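Local coordinates for protein KLLA0F20702p (Kluyveromyces lactis, PDB 5Y5A) that probably serves as the Est1 subunit of yeast telomerase, binding the telomere protein Cdc13 so that the enzyme is recruited to chromosome ends, at residues 479-482 with 483-487; 522-525 with 526-530. One frame throughout, in Å; residues are numbered along the deposited sequence.

Interaction 1. Residues 479-482 with 483-487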
ATOM      1  N   ASP A 479     -22.960   6.751   2.773  1.00 64.42           N
ATOM      2  CA  ASP A 479     -22.978   6.459   4.201  1.00 65.48           C
ATOM      3  C   ASP A 479     -21.752   5.699   4.686  1.00 60.76           C
ATOM      4  O   ASP A 479     -21.565   5.531   5.895  1.00 56.02           O
ATOM      5  CB  ASP A 479     -24.246   5.684   4.553  1.00 75.42           C
ATOM      6  CG  ASP A 479     -25.493   6.531   4.410  1.00 86.27           C
ATOM      7  OD1 ASP A 479     -25.378   7.768   4.541  1.00 91.15           O
ATOM      8  OD2 ASP A 479     -26.580   5.969   4.161  1.00 90.34           O
ATOM      9  N   TYR A 480     -20.908   5.263   3.754  1.00 53.78           N
ATOM     10  CA  TYR A 480     -19.730   4.484   4.112  1.00 49.66           C
ATOM     11  C   TYR A 480     -18.691   4.458   2.998  1.00 52.82           C
ATOM     12  O   TYR A 480     -18.977   4.827   1.855  1.00 55.87           O
ATOM     13  CB  TYR A 480     -20.131   3.049   4.488  1.00 53.99           C
ATOM     14  CG  TYR A 480     -20.820   2.263   3.384  1.00 58.47           C
ATOM     15  CD1 TYR A 480     -20.083   1.499   2.485  1.00 53.86           C
ATOM     16  CD2 TYR A 480     -22.208   2.271   3.252  1.00 60.23           C
ATOM     17  CE1 TYR A 480     -20.701   0.775   1.484  1.00 53.44           C
ATOM     18  CE2 TYR A 480     -22.834   1.549   2.247  1.00 59.99           C
ATOM     19  CZ  TYR A 480     -22.075   0.802   1.367  1.00 59.91           C
ATOM     20  OH  TYR A 480     -22.690   0.078   0.365  1.00 59.83           O
ATOM     21  N   PHE A 481     -17.482   4.022   3.342  1.00 50.32           N
ATOM     22  CA  PHE A 481     -16.384   3.927   2.383  1.00 50.33           C
ATOM     23  C   PHE A 481     -16.526   2.704   1.480  1.00 50.82           C
ATOM     24  O   PHE A 481     -17.008   1.657   1.916  1.00 49.01           O
ATOM     25  CB  PHE A 481     -15.037   3.871   3.110  1.00 51.89           C
ATOM     26  CG  PHE A 481     -14.417   5.217   3.362  1.00 50.72           C
ATOM     27  CD1 PHE A 481     -15.143   6.383   3.162  1.00 49.73           C
ATOM     28  CD2 PHE A 481     -13.100   5.315   3.784  1.00 46.93           C
ATOM     29  CE1 PHE A 481     -14.570   7.614   3.392  1.00 46.80           C
ATOM     30  CE2 PHE A 481     -12.521   6.548   4.018  1.00 43.75           C
ATOM     31  CZ  PHE A 481     -13.256   7.700   3.819  1.00 46.28           C
ATOM     32  N   TYR A 482     -16.104   2.844   0.225  1.00 53.28           N
ATOM     33  CA  TYR A 482     -16.098   1.729  -0.716  1.00 47.75           C
ATOM     34  C   TYR A 482     -14.718   1.058  -0.731  1.00 48.44           C
ATOM     35  O   TYR A 482     -13.776   1.551  -0.100  1.00 42.06           O
ATOM     36  CB  TYR A 482     -16.489   2.202  -2.122  1.00 42.10           C
ATOM     37  CG  TYR A 482     -17.872   2.820  -2.200  1.00 49.52           C
ATOM     38  CD1 TYR A 482     -18.870   2.453  -1.307  1.00 56.12           C
ATOM     39  CD2 TYR A 482     -18.174   3.780  -3.156  1.00 45.69           C
ATOM     40  CE1 TYR A 482     -20.130   3.022  -1.368  1.00 55.93           C
ATOM     41  CE2 TYR A 482     -19.438   4.352  -3.227  1.00 48.23           C
ATOM     42  CZ  TYR A 482     -20.406   3.969  -2.328  1.00 54.31           C
ATOM     43  OH  TYR A 482     -21.655   4.536  -2.388  1.00 62.04           O
ATOM     44  N   GLU A 483     -14.601  -0.061  -1.450  1.00 45.94           N
ATOM     45  CA  GLU A 483     -13.372  -0.854  -1.449  1.00 45.01           C
ATOM     46  C   GLU A 483     -12.159  -0.006  -1.785  1.00 39.74           C
ATOM     47  O   GLU A 483     -11.147  -0.057  -1.083  1.00 45.57           O
ATOM     48  CB  GLU A 483     -13.462  -2.027  -2.438  1.00 49.53           C
ATOM     49  CG  GLU A 483     -14.398  -3.163  -2.019  1.00 58.40           C
ATOM     50  CD  GLU A 483     -15.789  -3.050  -2.636  1.00 60.58           C
ATOM     51  OE1 GLU A 483     -16.258  -1.910  -2.873  1.00 50.67           O
ATOM     52  OE2 GLU A 483     -16.409  -4.107  -2.885  1.00 64.70           O
ATOM     53  N   GLU A 484     -12.264   0.781  -2.853  1.00 40.93           N
ATOM     54  CA  GLU A 484     -11.134   1.587  -3.298  1.00 40.74           C
ATOM     55  C   GLU A 484     -10.809   2.695  -2.286  1.00 44.02           C
ATOM     56  O   GLU A 484      -9.650   3.082  -2.149  1.00 37.29           O
ATOM     57  CB  GLU A 484     -11.394   2.179  -4.693  1.00 40.34           C
ATOM     58  CG  GLU A 484     -12.555   3.177  -4.788  1.00 42.54           C
ATOM     59  CD  GLU A 484     -13.878   2.526  -5.152  1.00 45.80           C
ATOM     60  OE1 GLU A 484     -14.673   3.172  -5.872  1.00 43.10           O
ATOM     61  OE2 GLU A 484     -14.116   1.369  -4.728  1.00 45.50           O
ATOM     62  N   ASP A 485     -11.815   3.190  -1.568  1.00 47.90           N
ATOM     63  CA  ASP A 485     -11.572   4.181  -0.520  1.00 47.41           C
ATOM     64  C   ASP A 485     -10.715   3.562   0.576  1.00 49.00           C
ATOM     65  O   ASP A 485      -9.694   4.117   0.984  1.00 48.63           O
ATOM     66  CB  ASP A 485     -12.885   4.703   0.085  1.00 48.01           C
ATOM     67  CG  ASP A 485     -13.787   5.378  -0.934  1.00 48.57           C
ATOM     68  OD1 ASP A 485     -13.547   6.551  -1.271  1.00 52.51           O
ATOM     69  OD2 ASP A 485     -14.754   4.739  -1.384  1.00 50.48           O
ATOM     70  N   ILE A 486     -11.155   2.404   1.051  1.00 46.92           N
ATOM     71  CA  ILE A 486     -10.468   1.697   2.116  1.00 49.48           C
ATOM     72  C   ILE A 486      -9.014   1.400   1.751  1.00 51.45           C
ATOM     73  O   ILE A 486      -8.111   1.596   2.568  1.00 54.38           O
ATOM     74  CB  ILE A 486     -11.181   0.382   2.454  1.00 50.94           C
ATOM     75  CG1 ILE A 486     -12.632   0.654   2.858  1.00 50.57           C
ATOM     76  CG2 ILE A 486     -10.448  -0.353   3.570  1.00 48.80           C
ATOM     77  CD1 ILE A 486     -13.476  -0.600   2.981  1.00 46.19           C
ATOM     78  N   MET A 487      -8.795   0.941   0.523  1.00 42.16           N
ATOM     79  CA  MET A 487      -7.454   0.563   0.085  1.00 45.71           C
ATOM     80  C   MET A 487      -6.489   1.742   0.099  1.00 45.89           C
ATOM     81  O   MET A 487      -5.313   1.579   0.416  1.00 46.15           O
ATOM     82  CB  MET A 487      -7.505  -0.057  -1.316  1.00 40.08           C
ATOM     83  CG  MET A 487      -8.292  -1.364  -1.348  1.00 51.01           C
ATOM     84  SD  MET A 487      -8.734  -1.920  -3.006  1.00 64.43           S
ATOM     85  CE  MET A 487      -7.125  -2.419  -3.613  1.00 71.19           C
TER
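Asp485 OD2 is gripped by two groups: the backbone N of Tyr482 donates to it at 2.8 Å, and Arg478 reaches it in a salt bridge. The amide meets the oxygen on its anti side, 28° out of the carboxylate plane, and the bond is bent, with 147° at the hydrogen. CG of Asp485 stands anti to its own carbonyl carbon (chi1 -60°), which turns the carboxylate back over the first turn, alongside the Tyr482 side chain and pointing the same way; OD2 comes within 3.2 Å of Tyr482 CB. OD1 pairs with Arg427, so two arginines hold this buried carboxylate and would be expected to keep it ionised. The CB of Asp485 meanwhile lies over one face of the Phe481 ring, a CH-pi contact 4.0 Å from the centroid. Phe481 CB also touches Ile486 CG1, while Ile486 N closes the first helical bond onto Tyr482 O at 3.0 Å. With an alanine here in place of the aspartate, the Tyr482 amide would probably lose its acceptor, and Arg478 and Arg427 their shared counter-charge. Tyr482 is the N-cap of the short helix 483-487, its amide taken by the side chain three residues on, one half of a capping box. Phe481 packs against an apolar side chain of the bound peptide, and Glu484 fits against helices 421-433 and 339-379.

Interaction 2. Residues 522-525 with 526-530; sequences NKLT and AKEEH
A capping box starts the helix that begins at Ala526, with Thr525 as the N-cap and Glu528 three residues on. Each residue gives its side chain to the other's backbone. Thr525 OG1 accepts from Glu528 N at 2.8 Å in a nearly straight bond, 170° at the hydrogen. In return, Glu528 OE2 takes the N-H of Thr525 at 3.2 Å, a longer bond, and the donor comes from above the carboxylate plane, 53° out of it. The threonine hydroxyl sits between the backbone N and the carbonyl carbon (chi1 69°), which swings OG1 inward over the open end of the helix and sends the methyl CG2 toward the carboxylate of Glu528. The glutamate starts with CG anti to its carbonyl carbon and runs extended past the hydroxyl, CG lying 3.2 Å from Thr525 OG1, before OE2 arrives at the amide.

Leu524 packs beside the box. Its side chain crosses that of Glu528 at about a right angle: Leu524 CB rests 3.7 Å from Glu528 CB, and its CD2 methyl lies 3.3 Å from Glu528 OE2, so the aliphatic branch flanks one side of the carboxylate. Behind them the ordinary helical pattern begins, with Glu529 N bonded to Thr525 O at 2.9 Å. The CG of Glu529 lies against Leu524 CB, 3.9 Å away, while its OE2 probably shares a hydrogen bond with the Tyr480 hydroxyl. Most of the touching residues are exposed at the protein surface. A threonine N-cap paired in this reciprocal way with a glutamate three residues later is the classic capping box of a helix N-terminus, here opening the long helix 526-546.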
ATOM      1  N   ASN A 522     -26.518   0.212   6.816  1.00105.16           N
ATOM      2  CA  ASN A 522     -26.930   0.537   5.462  1.00114.04           C
ATOM      3  C   ASN A 522     -25.868   0.136   4.452  1.00111.82           C
ATOM      4  O   ASN A 522     -25.088   0.967   3.999  1.00114.50           O
ATOM      5  CB  ASN A 522     -27.231   2.030   5.331  1.00123.42           C
ATOM      6  CG  ASN A 522     -27.497   2.448   3.894  1.00129.29           C
ATOM      7  OD1 ASN A 522     -26.688   3.144   3.274  1.00127.25           O
ATOM      8  ND2 ASN A 522     -28.635   2.021   3.355  1.00134.21           N
ATOM      9  N   LYS A 523     -25.820  -1.149   4.119  1.00 99.08           N
ATOM     10  CA  LYS A 523     -24.998  -1.591   3.005  1.00 87.17           C
ATOM     11  C   LYS A 523     -25.869  -1.689   1.768  1.00 77.19           C
ATOM     12  O   LYS A 523     -26.967  -2.240   1.803  1.00 73.58           O
ATOM     13  CB  LYS A 523     -24.317  -2.926   3.301  1.00 89.74           C
ATOM     14  CG  LYS A 523     -23.389  -3.392   2.191  1.00 94.63           C
ATOM     15  CD  LYS A 523     -22.704  -4.698   2.563  1.00 95.83           C
ATOM     16  CE  LYS A 523     -21.796  -5.182   1.448  1.00 87.54           C
ATOM     17  NZ  LYS A 523     -21.114  -6.459   1.791  1.00 87.31           N
ATOM     18  N   LEU A 524     -25.377  -1.127   0.675  1.00 74.25           N
ATOM     19  CA  LEU A 524     -26.131  -1.077  -0.565  1.00 72.12           C
ATOM     20  C   LEU A 524     -25.836  -2.299  -1.419  1.00 66.19           C
ATOM     21  O   LEU A 524     -24.804  -2.945  -1.244  1.00 66.20           O
ATOM     22  CB  LEU A 524     -25.791   0.203  -1.328  1.00 69.08           C
ATOM     23  CG  LEU A 524     -25.959   1.501  -0.536  1.00 63.50           C
ATOM     24  CD1 LEU A 524     -25.231   2.649  -1.215  1.00 60.52           C
ATOM     25  CD2 LEU A 524     -27.441   1.815  -0.361  1.00 62.08           C
ATOM     26  N   THR A 525     -26.737  -2.613  -2.346  1.00 61.23           N
ATOM     27  CA  THR A 525     -26.478  -3.674  -3.307  1.00 57.39           C
ATOM     28  C   THR A 525     -25.264  -3.306  -4.156  1.00 57.69           C
ATOM     29  O   THR A 525     -24.859  -2.144  -4.206  1.00 63.83           O
ATOM     30  CB  THR A 525     -27.673  -3.919  -4.235  1.00 61.80           C
ATOM     31  OG1 THR A 525     -27.825  -2.796  -5.112  1.00 64.27           O
ATOM     32  CG2 THR A 525     -28.948  -4.116  -3.434  1.00 66.95           C
ATOM     33  N   ALA A 526     -24.690  -4.294  -4.827  1.00 59.06           N
ATOM     34  CA  ALA A 526     -23.584  -4.034  -5.738  1.00 62.97           C
ATOM     35  C   ALA A 526     -24.037  -3.060  -6.818  1.00 59.27           C
ATOM     36  O   ALA A 526     -23.267  -2.208  -7.266  1.00 57.67           O
ATOM     37  CB  ALA A 526     -23.081  -5.329  -6.357  1.00 60.90           C
ATOM     38  N   LYS A 527     -25.300  -3.195  -7.212  1.00 61.80           N
ATOM     39  CA  LYS A 527     -25.911  -2.337  -8.223  1.00 62.46           C
ATOM     40  C   LYS A 527     -25.988  -0.888  -7.742  1.00 65.59           C
ATOM     41  O   LYS A 527     -25.552   0.039  -8.434  1.00 65.05           O
ATOM     42  CB  LYS A 527     -27.308  -2.850  -8.579  1.00 58.96           C
ATOM     43  CG  LYS A 527     -28.087  -1.936  -9.512  1.00 64.99           C
ATOM     44  CD  LYS A 527     -29.463  -2.505  -9.831  1.00 77.11           C
ATOM     45  CE  LYS A 527     -30.262  -1.559 -10.717  1.00 84.22           C
ATOM     46  NZ  LYS A 527     -31.670  -2.016 -10.904  1.00 95.77           N
ATOM     47  N   GLU A 528     -26.540  -0.705  -6.548  1.00 59.54           N
ATOM     48  CA  GLU A 528     -26.634   0.618  -5.956  1.00 52.87           C
ATOM     49  C   GLU A 528     -25.251   1.235  -5.801  1.00 50.98           C
ATOM     50  O   GLU A 528     -25.057   2.403  -6.128  1.00 54.52           O
ATOM     51  CB  GLU A 528     -27.364   0.548  -4.617  1.00 54.52           C
ATOM     52  CG  GLU A 528     -28.850   0.259  -4.791  1.00 62.43           C
ATOM     53  CD  GLU A 528     -29.540  -0.146  -3.508  1.00 68.37           C
ATOM     54  OE1 GLU A 528     -30.775  -0.333  -3.538  1.00 75.50           O
ATOM     55  OE2 GLU A 528     -28.854  -0.282  -2.476  1.00 69.41           O
ATOM     56  N   GLU A 529     -24.279   0.454  -5.340  1.00 53.38           N
ATOM     57  CA  GLU A 529     -22.920   0.972  -5.204  1.00 46.71           C
ATOM     58  C   GLU A 529     -22.372   1.403  -6.561  1.00 44.87           C
ATOM     59  O   GLU A 529     -21.723   2.442  -6.673  1.00 52.38           O
ATOM     60  CB  GLU A 529     -22.004  -0.063  -4.552  1.00 47.53           C
ATOM     61  CG  GLU A 529     -22.333  -0.308  -3.082  1.00 54.06           C
ATOM     62  CD  GLU A 529     -21.322  -1.197  -2.370  1.00 60.62           C
ATOM     63  OE1 GLU A 529     -20.568  -1.926  -3.051  1.00 60.58           O
ATOM     64  OE2 GLU A 529     -21.287  -1.165  -1.122  1.00 62.74           O
ATOM     65  N   HIS A 530     -22.658   0.612  -7.590  1.00 47.39           N
ATOM     66  CA  HIS A 530     -22.287   0.958  -8.961  1.00 51.52           C
ATOM     67  C   HIS A 530     -22.955   2.273  -9.395  1.00 53.16           C
ATOM     68  O   HIS A 530     -22.330   3.132 -10.019  1.00 52.09           O
ATOM     69  CB  HIS A 530     -22.666  -0.179  -9.914  1.00 49.92           C
ATOM     70  CG  HIS A 530     -22.404   0.126 -11.357  1.00 48.01           C
ATOM     71  ND1 HIS A 530     -23.401   0.509 -12.228  1.00 45.79           N
ATOM     72  CD2 HIS A 530     -21.260   0.103 -12.082  1.00 45.34           C
ATOM     73  CE1 HIS A 530     -22.884   0.716 -13.426  1.00 45.58           C
ATOM     74  NE2 HIS A 530     -21.586   0.479 -13.365  1.00 48.95           N
TER

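Interaction 1 comes first along the chain, and its centre lies about 12 Å from that of interaction 2. Both are helix starts: interaction 1 leads into the short helix 483-487, and interaction 2 into the long helix 526-546. Tyr480 joins them, its hydroxyl probably bonding both Glu529 OE2 and Leu524 N. Further along helix 526-546, Ser532 bonds the Tyr482 hydroxyl and Arg533 pairs with Glu483 and Glu484. The loop 479-482 and the start of helix 483-487 are therefore fastened along one side of helix 526-546, tying the buried contact near the bound peptide to the surface contact farther out.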